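Local coordinates for protein diketoreductase (Acinetobacter baylyi, PDB 4E12) that reduces dicarbonyl compounds with NADH and probably also interconverts (3S)-3-hydroxyacyl-CoA and 3-oxoacyl-CoA, as in fatty acid beta-oxidation, at residues T2-V7 / H26-T31; G16-F21 / F144-W149; D78-V83 / G108-A113; N152-M157 / I177-I182. All blocks are in the same frame, centred on the assembly; numbering follows the deposited sequence.

Contact 1. Residues T2-V7 / H26-T31; sequences TGITNV and HGFAVT
The first beta-alpha-beta unit of the Rossmann-type NAD-binding domain joins its two strands here, Asn6 facing Ala29 and Val7 facing Val30 in parallel register. Three backbone bonds lace them together. Ala29 N gives its hydrogen to Thr5 O at 3.0 Å, Val7 N to Ala29 O at 2.8 Å and nearly straight (172°), and Thr31 N to Val7 O at 2.9 Å. Between these rungs Val30 CA comes to 3.2 Å from Val7 O in a CA-H...O contact.

Just ahead of its strand, Phe28 reaches back alongside the incoming chain. With CG anti to the carbonyl carbon (chi1 -66°), the ring turns one edge to the 2-7 segment, and its CE2 sits 3.3 Å from Ile4 O, close to the ring plane. Ile4 CG2 and Val7 CG2 reach the same side of the ring, the latter 4.1 Å from CD2. Helix 14-25, which links the two strands, lies against the Val7 and Val30 side of the sheet through Thr23, and Phe173 of helix 164-176 meets the Phe28 ring edge-to-face.

On the other face Asn6 and Ala29 are neighbours, with Asn6 OD1 3.6 Å from Ala29 CB. The amide nitrogen of Asn6 is bonded to Asp85 O, while Asp87 takes the backbone N-H groups of Thr5 and Asn6.

Contact 2. Residues G16-F21 / F144-W149; sequences GSQIAF and FANHVW. With SO4 (sulfate ion), chain J.
Gln18 OE1 is gripped by two consecutive backbone amides of the loop after strand 139-144. Val148 N reaches it at 3.0 Å, almost in line with the side-chain C=O (170°), while His147 N comes closer but at a poor angle, so that bond is weak. The other end of the same amide is used as well: Gln18 NE2 donates to Asn146 OD1 at 2.8 Å, with the acceptor lying near the Gln18 amide plane and the two amide planes turned 36° apart. NE2 also makes a weak bond to Val14 O, one turn back in the helix. With CG anti to the carbonyl carbon and the chain extended beyond it (chi2 -177°), Gln18 stretches straight off helix 14-25 into the bend of the loop. Val148 packs its two methyls along the base of this side chain, CG2 3.9 Å from Gln18 CB.

The next residue, Ile19, lies over one face of the Phe144 ring. Its CG1 makes a CH-pi contact 3.8 Å from the centroid, and CD1 drops to 3.4 Å from Phe144 CD1. The backbone N of Phe144 is bonded to Asn120, an NAD(+)-binding residue, and the helix itself starts at the glycine-rich turn of the Rossmann-type fold.

At the outer end a sulfate, probably from the crystallisation liquor, accepts a nearly straight bond from His147 NE2 to its O3 at 3.3 Å, with weaker ones from Asn146 ND2. With oxygen and nitrogen both bonded, the Gln18 amide is probably held in one rotation, and it ties the loop to the helix.

Contact 3. Residues D78-V83 / G108-A113; sequences DLAQAV and GELAPA
Leu110 points its CD1 straight at the short helix 79-82: CG is anti to the carbonyl carbon (chi1 -55°) and CD1 continues the chain extended (chi2 179°). Leu79, by contrast, has CG anti to its backbone N (chi1 -175°), and the two leucines meet at about a right angle. The end of Leu110 comes against the branch point of the other, CD1 lying 3.8 Å from Leu79 CG. The same methyl reaches the backbone at Ala80 N, 3.7 Å away, and both delta carbons of Leu110 stand 4.1 Å from Ala80 CB. Leu110 thus packs on the first turn of the short helix.

These are the C-terminal end of helix 97-110 and the single-turn helix that leads from strand 74-76 toward strand 88-91, lying beside each other on one side of the Rossmann-type sheet. Leu79 also rests on Leu10 and Tyr33 of the strands beneath, and Val83 on Thr8 of strand 6-10 and Leu107 of the longer helix.

Where both helices end, Val83 aims CG2 at the 108-113 segment. That methyl is 4.1 Å from Leu110 CB and 4.0 Å from Ala111 CA, so it rests against the turn where the longer helix ends. The contact is purely van der Waals in its side chains, and its tightest spot is at the exit, where Val83 O approaches Pro112 CD to 3.1 Å. Arg135 binds the carbonyl oxygens of Ala111 and Pro112 at this exit, while Ala82 O accepts a bond from Thr8 OG1 on the strand below.

Contact 4. Residues N152-M157 / I177-I182; sequences NTAEVM and IGMVPI
Glu155 and Ile182 lie side by side and point the same way, Glu155 CG 3.8 Å from Ile182 CB, across the two parallel strands of the beta-alpha-beta unit 153-158, 164-176, 180-183. Thr153 crosses Ile182 obliquely, its CB 3.9 Å from Ile182 CG1, so the isoleucine touches two residues of strand 153-158 on that face. The second subunit adds its Ile224 over Thr153 and Val180 and its Thr221 over Ile182.

Beyond its CG, Glu155 turns to His143, predicted to be important for activity: OE1 is bonded to its ND1, and OE2 takes the backbone amides of Val192 and Leu193. Three bonds hold the carboxylate, which would probably steady the histidine.

Ala154 and Pro181 mark the opposite face, toward helix 164-176. Here Ala154 CB touches Met179 CB at 3.7 Å. The strands are stitched by Val180 N to Asn152 O at 2.7 Å, Ala154 N to Val180 O, Ile182 N to Ala154 O and Val156 N to Ile182 O. In the two middle bonds the donor stands 40° out of the carbonyl plane.

Helix 164-176 ends in a Schellman motif, with Gly178 at positive phi as its C-prime residue. Asn152, its CG placed between backbone N and carbonyl carbon (chi1 60°), reaches across to this turn: ND2 donates to Gly178 O at 3.2 Å, nearly straight at 174° and lying in both the amide and the carbonyl plane.

Contacts 1 and 4 sit on the same sheet, each pairing the strands of a beta-alpha-beta unit, and meet around Ile177: its CG2 lies 3.5 Å from Phe28 CE1. The same residue joins contact 4 to contact 2, with Ile177 CD1 3.9 Å from Phe144 CE2. Helix 14-25 carries one side of contact 2 and links the strands of contact 1, where Ala20 O approaches Val30 CG2 to 3.8 Å. Contact 3 touches contact 1 at Thr31 CG2 and Ala82 O, but its nearest atoms are about 11 Å from contact 2 and about 16 Å from contact 4. Contact 2 borders the NAD(+) site through Asn120, and contact 4 reaches His143, predicted to matter for catalysis.

Contact 1. Residues T2-V7 / H26-T31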
loop_
_atom_site.group_PDB
_atom_site.type_symbol
_atom_site.label_atom_id
_atom_site.label_comp_id
_atom_site.label_asym_id
_atom_site.label_seq_id
_atom_site.Cartn_x
_atom_site.Cartn_y
_atom_site.Cartn_z
ATOM N N THR A 2 -1.450 -41.855 6.581
ATOM C CA THR A 2 -1.704 -40.419 6.605
ATOM C C THR A 2 -0.611 -39.660 5.860
ATOM O O THR A 2 0.389 -40.246 5.434
ATOM C CB THR A 2 -1.801 -39.885 8.049
ATOM O OG1 THR A 2 -2.084 -38.480 8.025
ATOM C CG2 THR A 2 -0.497 -40.124 8.797
ATOM N N GLY A 3 -0.813 -38.357 5.698
ATOM C CA GLY A 3 0.165 -37.535 5.011
ATOM C C GLY A 3 1.342 -37.122 5.872
ATOM O O GLY A 3 2.139 -37.961 6.300
ATOM N N ILE A 4 1.450 -35.825 6.141
ATOM C CA ILE A 4 2.582 -35.306 6.887
ATOM C C ILE A 4 2.389 -35.505 8.377
ATOM O O ILE A 4 1.358 -35.136 8.943
ATOM C CB ILE A 4 2.811 -33.814 6.585
ATOM C CG1 ILE A 4 3.023 -33.632 5.087
ATOM C CG2 ILE A 4 4.004 -33.300 7.377
ATOM C CD1 ILE A 4 3.082 -32.205 4.647
ATOM N N THR A 5 3.391 -36.093 9.017
ATOM C CA THR A 5 3.370 -36.280 10.459
ATOM C C THR A 5 4.690 -35.841 11.081
ATOM O O THR A 5 4.708 -35.150 12.105
ATOM C CB THR A 5 3.126 -37.766 10.846
ATOM O OG1 THR A 5 1.807 -38.166 10.447
ATOM C CG2 THR A 5 3.282 -37.948 12.343
ATOM N N ASN A 6 5.795 -36.245 10.466
ATOM C CA ASN A 6 7.111 -35.915 11.005
ATOM C C ASN A 6 7.672 -34.736 10.247
ATOM O O ASN A 6 7.849 -34.782 9.027
ATOM C CB ASN A 6 8.077 -37.093 10.857
ATOM C CG ASN A 6 7.605 -38.337 11.594
ATOM O OD1 ASN A 6 6.879 -38.252 12.589
ATOM N ND2 ASN A 6 8.013 -39.504 11.100
ATOM N N VAL A 7 7.986 -33.683 10.975
ATOM C CA VAL A 7 8.478 -32.496 10.333
ATOM C C VAL A 7 9.816 -32.167 10.927
ATOM O O VAL A 7 9.953 -32.117 12.151
ATOM C CB VAL A 7 7.500 -31.314 10.524
ATOM C CG1 VAL A 7 8.063 -30.066 9.851
ATOM C CG2 VAL A 7 6.142 -31.673 9.932
ATOM N N HIS A 26 0.820 -27.339 16.940
ATOM C CA HIS A 26 -0.340 -27.873 16.234
ATOM C C HIS A 26 -0.347 -29.382 16.051
ATOM O O HIS A 26 -1.086 -29.890 15.204
ATOM C CB HIS A 26 -0.547 -27.198 14.891
ATOM C CG HIS A 26 -1.169 -25.843 14.983
ATOM N ND1 HIS A 26 -0.437 -24.699 15.207
ATOM C CD2 HIS A 26 -2.463 -25.452 14.882
ATOM C CE1 HIS A 26 -1.253 -23.660 15.243
ATOM N NE2 HIS A 26 -2.486 -24.090 15.048
ATOM N N GLY A 27 0.476 -30.096 16.816
ATOM C CA GLY A 27 0.302 -31.534 16.911
ATOM C C GLY A 27 1.270 -32.389 16.135
ATOM O O GLY A 27 1.266 -33.609 16.289
ATOM N N PHE A 28 2.099 -31.784 15.297
ATOM C CA PHE A 28 3.054 -32.554 14.501
ATOM C C PHE A 28 4.247 -32.963 15.340
ATOM O O PHE A 28 4.503 -32.373 16.393
ATOM C CB PHE A 28 3.498 -31.764 13.263
ATOM C CG PHE A 28 2.391 -31.524 12.271
ATOM C CD1 PHE A 28 1.448 -30.530 12.488
ATOM C CD2 PHE A 28 2.292 -32.297 11.120
ATOM C CE1 PHE A 28 0.420 -30.310 11.573
ATOM C CE2 PHE A 28 1.264 -32.082 10.199
ATOM C CZ PHE A 28 0.330 -31.084 10.430
ATOM N N ALA A 29 4.956 -33.992 14.882
ATOM C CA ALA A 29 6.181 -34.449 15.528
ATOM C C ALA A 29 7.354 -33.723 14.910
ATOM O O ALA A 29 7.734 -33.997 13.767
ATOM C CB ALA A 29 6.345 -35.953 15.347
ATOM N N VAL A 30 7.930 -32.813 15.676
ATOM C CA VAL A 30 8.924 -31.883 15.167
ATOM C C VAL A 30 10.311 -32.239 15.653
ATOM O O VAL A 30 10.525 -32.502 16.843
ATOM C CB VAL A 30 8.577 -30.443 15.585
ATOM C CG1 VAL A 30 9.684 -29.461 15.226
ATOM C CG2 VAL A 30 7.278 -30.016 14.919
ATOM N N THR A 31 11.246 -32.243 14.712
ATOM C CA THR A 31 12.664 -32.298 15.039
ATOM C C THR A 31 13.292 -30.974 14.602
ATOM O O THR A 31 13.131 -30.555 13.453
ATOM C CB THR A 31 13.368 -33.434 14.279
ATOM O OG1 THR A 31 12.764 -34.686 14.623
ATOM C CG2 THR A 31 14.847 -33.476 14.635
#

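Contact 2. Residues G16-F21 / F144-W149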
loop_
_atom_site.group_PDB
_atom_site.type_symbol
_atom_site.label_atom_id
_atom_site.label_comp_id
_atom_site.label_asym_id
_atom_site.label_seq_id
_atom_site.Cartn_x
_atom_site.Cartn_y
_atom_site.Cartn_z
ATOM N N GLY A 16 13.386 -20.115 11.867
ATOM C CA GLY A 16 13.293 -21.551 12.067
ATOM C C GLY A 16 12.626 -21.944 13.378
ATOM O O GLY A 16 11.876 -22.921 13.444
ATOM N N SER A 17 12.897 -21.199 14.437
ATOM C CA SER A 17 12.331 -21.571 15.733
ATOM C C SER A 17 10.824 -21.305 15.760
ATOM O O SER A 17 10.076 -22.100 16.324
ATOM C CB SER A 17 13.030 -20.878 16.906
ATOM O OG SER A 17 12.816 -19.485 16.866
ATOM N N GLN A 18 10.370 -20.211 15.150
ATOM C CA GLN A 18 8.924 -19.949 15.080
ATOM C C GLN A 18 8.209 -21.012 14.255
ATOM O O GLN A 18 7.121 -21.466 14.615
ATOM C CB GLN A 18 8.642 -18.581 14.466
ATOM C CG GLN A 18 9.189 -17.444 15.275
ATOM C CD GLN A 18 8.854 -16.085 14.708
ATOM O OE1 GLN A 18 7.769 -15.855 14.169
ATOM N NE2 GLN A 18 9.796 -15.173 14.823
ATOM N N ILE A 19 8.808 -21.396 13.133
ATOM C CA ILE A 19 8.198 -22.381 12.257
ATOM C C ILE A 19 8.101 -23.712 12.990
ATOM O O ILE A 19 7.074 -24.393 12.940
ATOM C CB ILE A 19 9.030 -22.569 10.963
ATOM C CG1 ILE A 19 9.022 -21.275 10.137
ATOM C CG2 ILE A 19 8.511 -23.768 10.178
ATOM C CD1 ILE A 19 9.944 -21.296 8.918
ATOM N N ALA A 20 9.183 -24.066 13.672
ATOM C CA ALA A 20 9.244 -25.311 14.417
ATOM C C ALA A 20 8.228 -25.308 15.545
ATOM O O ALA A 20 7.513 -26.295 15.738
ATOM C CB ALA A 20 10.656 -25.541 14.940
ATOM N N PHE A 21 8.122 -24.188 16.260
ATOM C CA PHE A 21 7.233 -24.121 17.401
ATOM C C PHE A 21 5.779 -24.126 16.983
ATOM O O PHE A 21 4.985 -24.856 17.563
ATOM C CB PHE A 21 7.516 -22.923 18.316
ATOM C CG PHE A 21 6.861 -23.054 19.661
ATOM C CD1 PHE A 21 7.532 -23.683 20.708
ATOM C CD2 PHE A 21 5.571 -22.563 19.882
ATOM C CE1 PHE A 21 6.923 -23.827 21.974
ATOM C CE2 PHE A 21 4.956 -22.699 21.131
ATOM C CZ PHE A 21 5.632 -23.328 22.180
ATOM N N PHE A 144 7.155 -18.014 5.352
ATOM C CA PHE A 144 6.481 -17.468 6.531
ATOM C C PHE A 144 6.866 -16.004 6.751
ATOM O O PHE A 144 7.816 -15.496 6.150
ATOM C CB PHE A 144 6.916 -18.265 7.760
ATOM C CG PHE A 144 6.517 -19.705 7.715
ATOM C CD1 PHE A 144 7.241 -20.620 6.955
ATOM C CD2 PHE A 144 5.414 -20.153 8.434
ATOM C CE1 PHE A 144 6.864 -21.965 6.916
ATOM C CE2 PHE A 144 5.039 -21.481 8.400
ATOM C CZ PHE A 144 5.761 -22.389 7.642
ATOM N N ALA A 145 6.150 -15.338 7.655
ATOM C CA ALA A 145 6.438 -13.953 7.999
ATOM C C ALA A 145 6.807 -13.875 9.475
ATOM O O ALA A 145 6.248 -14.613 10.288
ATOM C CB ALA A 145 5.208 -13.098 7.736
ATOM N N ASN A 146 7.717 -12.977 9.837
ATOM C CA ASN A 146 8.149 -12.876 11.236
ATOM C C ASN A 146 6.911 -12.719 12.153
ATOM O O ASN A 146 5.963 -11.998 11.821
ATOM C CB ASN A 146 9.109 -11.697 11.405
ATOM C CG ASN A 146 9.855 -11.736 12.724
ATOM O OD1 ASN A 146 9.933 -12.777 13.381
ATOM N ND2 ASN A 146 10.400 -10.594 13.124
ATOM N N HIS A 147 6.929 -13.406 13.298
ATOM C CA HIS A 147 5.775 -13.492 14.199
ATOM C C HIS A 147 4.649 -14.305 13.572
ATOM O O HIS A 147 3.531 -13.812 13.397
ATOM C CB HIS A 147 5.298 -12.102 14.625
ATOM C CG HIS A 147 6.303 -11.350 15.441
ATOM N ND1 HIS A 147 5.951 -10.360 16.333
ATOM C CD2 HIS A 147 7.653 -11.448 15.502
ATOM C CE1 HIS A 147 7.040 -9.879 16.904
ATOM N NE2 HIS A 147 8.086 -10.523 16.419
ATOM N N VAL A 148 4.956 -15.563 13.267
ATOM C CA VAL A 148 4.067 -16.439 12.512
ATOM C C VAL A 148 2.744 -16.695 13.225
ATOM O O VAL A 148 1.748 -17.004 12.573
ATOM C CB VAL A 148 4.725 -17.810 12.198
ATOM C CG1 VAL A 148 6.044 -17.618 11.463
ATOM C CG2 VAL A 148 4.909 -18.619 13.477
ATOM N N TRP A 149 2.729 -16.593 14.551
ATOM C CA TRP A 149 1.504 -16.860 15.296
ATOM C C TRP A 149 0.458 -15.780 15.015
ATOM O O TRP A 149 -0.745 -16.039 15.106
ATOM C CB TRP A 149 1.773 -16.957 16.807
ATOM C CG TRP A 149 2.339 -15.701 17.380
ATOM C CD1 TRP A 149 1.645 -14.624 17.868
ATOM C CD2 TRP A 149 3.724 -15.381 17.512
ATOM N NE1 TRP A 149 2.519 -13.652 18.288
ATOM C CE2 TRP A 149 3.802 -14.087 18.078
ATOM C CE3 TRP A 149 4.910 -16.055 17.197
ATOM C CZ2 TRP A 149 5.027 -13.451 18.334
ATOM C CZ3 TRP A 149 6.127 -15.424 17.452
ATOM C CH2 TRP A 149 6.174 -14.136 18.015
HETATM S S SO4 J . 11.929 -10.748 16.681
HETATM O O1 SO4 J . 11.023 -11.821 16.225
HETATM O O2 SO4 J . 12.907 -11.318 17.634
HETATM O O3 SO4 J . 11.131 -9.692 17.341
HETATM O O4 SO4 J . 12.646 -10.174 15.520
#

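Contact 3. Residues D78-V83 / G108-A113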
loop_
_atom_site.group_PDB
_atom_site.type_symbol
_atom_site.label_atom_id
_atom_site.label_comp_id
_atom_site.label_asym_id
_atom_site.label_seq_id
_atom_site.Cartn_x
_atom_site.Cartn_y
_atom_site.Cartn_z
ATOM N N ASP A 78 22.597 -34.041 14.006
ATOM C CA ASP A 78 23.034 -35.062 13.072
ATOM C C ASP A 78 22.003 -35.089 11.948
ATOM O O ASP A 78 20.924 -35.654 12.110
ATOM C CB ASP A 78 23.078 -36.412 13.798
ATOM C CG ASP A 78 23.540 -37.554 12.905
ATOM O OD1 ASP A 78 23.620 -37.377 11.670
ATOM O OD2 ASP A 78 23.821 -38.637 13.454
ATOM N N LEU A 79 22.328 -34.470 10.814
ATOM C CA LEU A 79 21.349 -34.291 9.736
ATOM C C LEU A 79 20.687 -35.611 9.316
ATOM O O LEU A 79 19.458 -35.692 9.198
ATOM C CB LEU A 79 21.999 -33.578 8.538
ATOM C CG LEU A 79 21.113 -33.186 7.357
ATOM C CD1 LEU A 79 19.966 -32.303 7.827
ATOM C CD2 LEU A 79 21.955 -32.454 6.323
ATOM N N ALA A 80 21.497 -36.650 9.109
ATOM C CA ALA A 80 20.988 -37.958 8.714
ATOM C C ALA A 80 19.927 -38.451 9.693
ATOM O O ALA A 80 18.862 -38.916 9.278
ATOM C CB ALA A 80 22.138 -38.965 8.628
ATOM N N GLN A 81 20.226 -38.356 10.988
ATOM C CA GLN A 81 19.294 -38.768 12.035
ATOM C C GLN A 81 18.101 -37.816 12.105
ATOM O O GLN A 81 16.973 -38.243 12.358
ATOM C CB GLN A 81 20.004 -38.802 13.395
ATOM C CG GLN A 81 21.101 -39.856 13.478
ATOM C CD GLN A 81 20.558 -41.262 13.263
ATOM O OE1 GLN A 81 19.490 -41.607 13.772
ATOM N NE2 GLN A 81 21.280 -42.074 12.491
ATOM N N ALA A 82 18.354 -36.524 11.888
ATOM C CA ALA A 82 17.297 -35.513 11.963
ATOM C C ALA A 82 16.194 -35.730 10.928
ATOM O O ALA A 82 15.035 -35.377 11.164
ATOM C CB ALA A 82 17.884 -34.128 11.799
ATOM N N VAL A 83 16.538 -36.285 9.775
ATOM C CA VAL A 83 15.553 -36.392 8.702
ATOM C C VAL A 83 15.214 -37.832 8.318
ATOM O O VAL A 83 14.603 -38.059 7.270
ATOM C CB VAL A 83 16.038 -35.678 7.429
ATOM C CG1 VAL A 83 16.329 -34.208 7.711
ATOM C CG2 VAL A 83 17.261 -36.383 6.866
ATOM N N GLY A 108 19.144 -34.254 0.101
ATOM C CA GLY A 108 18.597 -35.099 -0.942
ATOM C C GLY A 108 19.059 -36.540 -0.827
ATOM O O GLY A 108 18.333 -37.466 -1.203
ATOM N N GLU A 109 20.269 -36.723 -0.301
ATOM C CA GLU A 109 20.852 -38.053 -0.116
ATOM C C GLU A 109 20.328 -38.705 1.157
ATOM O O GLU A 109 19.975 -39.887 1.164
ATOM C CB GLU A 109 22.378 -37.958 -0.029
ATOM C CG GLU A 109 23.050 -37.369 -1.264
ATOM C CD GLU A 109 24.557 -37.224 -1.103
ATOM O OE1 GLU A 109 25.062 -37.395 0.030
ATOM O OE2 GLU A 109 25.237 -36.935 -2.111
ATOM N N LEU A 110 20.270 -37.923 2.229
ATOM C CA LEU A 110 19.963 -38.445 3.552
ATOM C C LEU A 110 18.475 -38.694 3.802
ATOM O O LEU A 110 18.110 -39.540 4.620
ATOM C CB LEU A 110 20.526 -37.504 4.609
ATOM C CG LEU A 110 22.022 -37.226 4.481
ATOM C CD1 LEU A 110 22.482 -36.254 5.555
ATOM C CD2 LEU A 110 22.797 -38.529 4.584
ATOM N N ALA A 111 17.602 -37.967 3.117
ATOM C CA ALA A 111 16.188 -38.079 3.422
ATOM C C ALA A 111 15.512 -39.215 2.669
ATOM O O ALA A 111 15.833 -39.487 1.507
ATOM C CB ALA A 111 15.475 -36.760 3.135
ATOM N N PRO A 112 14.570 -39.908 3.330
ATOM C CA PRO A 112 13.874 -40.979 2.620
ATOM C C PRO A 112 13.144 -40.412 1.394
ATOM O O PRO A 112 12.838 -39.217 1.337
ATOM C CB PRO A 112 12.910 -41.533 3.673
ATOM C CG PRO A 112 12.694 -40.402 4.624
ATOM C CD PRO A 112 13.996 -39.657 4.664
ATOM N N ALA A 113 12.886 -41.258 0.405
ATOM C CA ALA A 113 12.327 -40.798 -0.861
ATOM C C ALA A 113 11.014 -40.027 -0.687
ATOM O O ALA A 113 10.655 -39.203 -1.533
ATOM C CB ALA A 113 12.134 -41.973 -1.808
#

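Contact 4. Residues N152-M157 / I177-I182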
loop_
_atom_site.group_PDB
_atom_site.type_symbol
_atom_site.label_atom_id
_atom_site.label_comp_id
_atom_site.label_asym_id
_atom_site.label_seq_id
_atom_site.Cartn_x
_atom_site.Cartn_y
_atom_site.Cartn_z
ATOM N N ASN A 152 0.107 -14.699 10.119
ATOM C CA ASN A 152 0.051 -16.124 9.829
ATOM C C ASN A 152 -0.188 -16.478 8.364
ATOM O O ASN A 152 -0.947 -17.397 8.061
ATOM C CB ASN A 152 -0.984 -16.819 10.714
ATOM C CG ASN A 152 -2.381 -16.272 10.514
ATOM O OD1 ASN A 152 -2.572 -15.079 10.265
ATOM N ND2 ASN A 152 -3.363 -17.141 10.611
ATOM N N THR A 153 0.452 -15.770 7.443
ATOM C CA THR A 153 0.428 -16.209 6.055
ATOM C C THR A 153 1.550 -17.204 5.789
ATOM O O THR A 153 2.618 -17.136 6.404
ATOM C CB THR A 153 0.563 -15.041 5.076
ATOM O OG1 THR A 153 1.758 -14.308 5.370
ATOM C CG2 THR A 153 -0.648 -14.128 5.173
ATOM N N ALA A 154 1.278 -18.152 4.901
ATOM C CA ALA A 154 2.289 -19.076 4.407
ATOM C C ALA A 154 2.193 -19.052 2.894
ATOM O O ALA A 154 1.245 -19.581 2.305
ATOM C CB ALA A 154 2.068 -20.487 4.949
ATOM N N GLU A 155 3.155 -18.387 2.265
ATOM C CA GLU A 155 3.194 -18.279 0.817
ATOM C C GLU A 155 3.819 -19.505 0.204
ATOM O O GLU A 155 4.998 -19.791 0.439
ATOM C CB GLU A 155 3.975 -17.038 0.407
ATOM C CG GLU A 155 3.239 -15.761 0.806
ATOM C CD GLU A 155 4.059 -14.492 0.603
ATOM O OE1 GLU A 155 5.192 -14.420 1.116
ATOM O OE2 GLU A 155 3.564 -13.564 -0.068
ATOM N N VAL A 156 3.019 -20.213 -0.584
ATOM C CA VAL A 156 3.421 -21.475 -1.190
ATOM C C VAL A 156 3.789 -21.237 -2.641
ATOM O O VAL A 156 2.991 -20.706 -3.416
ATOM C CB VAL A 156 2.280 -22.511 -1.145
ATOM C CG1 VAL A 156 2.747 -23.839 -1.754
ATOM C CG2 VAL A 156 1.815 -22.716 0.295
ATOM N N MET A 157 4.998 -21.630 -3.018
ATOM C CA MET A 157 5.483 -21.320 -4.350
ATOM C C MET A 157 6.451 -22.400 -4.819
ATOM O O MET A 157 7.543 -22.542 -4.263
ATOM C CB MET A 157 6.191 -19.962 -4.301
ATOM C CG MET A 157 6.596 -19.369 -5.631
ATOM S SD MET A 157 7.410 -17.773 -5.412
ATOM C CE MET A 157 9.044 -18.323 -4.935
ATOM N N ILE A 177 -1.329 -26.199 10.341
ATOM C CA ILE A 177 -0.560 -25.523 11.376
ATOM C C ILE A 177 -1.067 -24.104 11.600
ATOM O O ILE A 177 -0.381 -23.256 12.182
ATOM C CB ILE A 177 0.971 -25.526 11.142
ATOM C CG1 ILE A 177 1.303 -24.856 9.805
ATOM C CG2 ILE A 177 1.513 -26.954 11.213
ATOM C CD1 ILE A 177 2.739 -24.378 9.714
ATOM N N GLY A 178 -2.282 -23.840 11.144
ATOM C CA GLY A 178 -2.893 -22.574 11.498
ATOM C C GLY A 178 -2.496 -21.387 10.639
ATOM O O GLY A 178 -2.694 -20.246 11.046
ATOM N N MET A 179 -1.956 -21.625 9.453
ATOM C CA MET A 179 -1.563 -20.516 8.589
ATOM C C MET A 179 -2.648 -20.289 7.553
ATOM O O MET A 179 -3.453 -21.184 7.294
ATOM C CB MET A 179 -0.272 -20.855 7.843
ATOM C CG MET A 179 0.868 -21.306 8.735
ATOM S SD MET A 179 1.338 -20.118 9.998
ATOM C CE MET A 179 1.848 -18.759 9.007
ATOM N N VAL A 180 -2.669 -19.099 6.957
ATOM C CA VAL A 180 -3.504 -18.856 5.791
ATOM C C VAL A 180 -2.623 -19.106 4.581
ATOM O O VAL A 180 -1.676 -18.355 4.350
ATOM C CB VAL A 180 -3.968 -17.399 5.743
ATOM C CG1 VAL A 180 -4.718 -17.130 4.442
ATOM C CG2 VAL A 180 -4.854 -17.097 6.943
ATOM N N PRO A 181 -2.901 -20.169 3.808
ATOM C CA PRO A 181 -2.077 -20.454 2.634
ATOM C C PRO A 181 -2.293 -19.407 1.563
ATOM O O PRO A 181 -3.423 -19.111 1.173
ATOM C CB PRO A 181 -2.625 -21.788 2.133
ATOM C CG PRO A 181 -3.274 -22.384 3.307
ATOM C CD PRO A 181 -3.871 -21.245 4.050
ATOM N N ILE A 182 -1.202 -18.835 1.095
ATOM C CA ILE A 182 -1.260 -17.875 0.013
ATOM C C ILE A 182 -0.693 -18.621 -1.162
ATOM O O ILE A 182 0.511 -18.906 -1.198
ATOM C CB ILE A 182 -0.403 -16.641 0.343
ATOM C CG1 ILE A 182 -0.952 -15.954 1.598
ATOM C CG2 ILE A 182 -0.318 -15.690 -0.854
ATOM C CD1 ILE A 182 -2.379 -15.539 1.471
#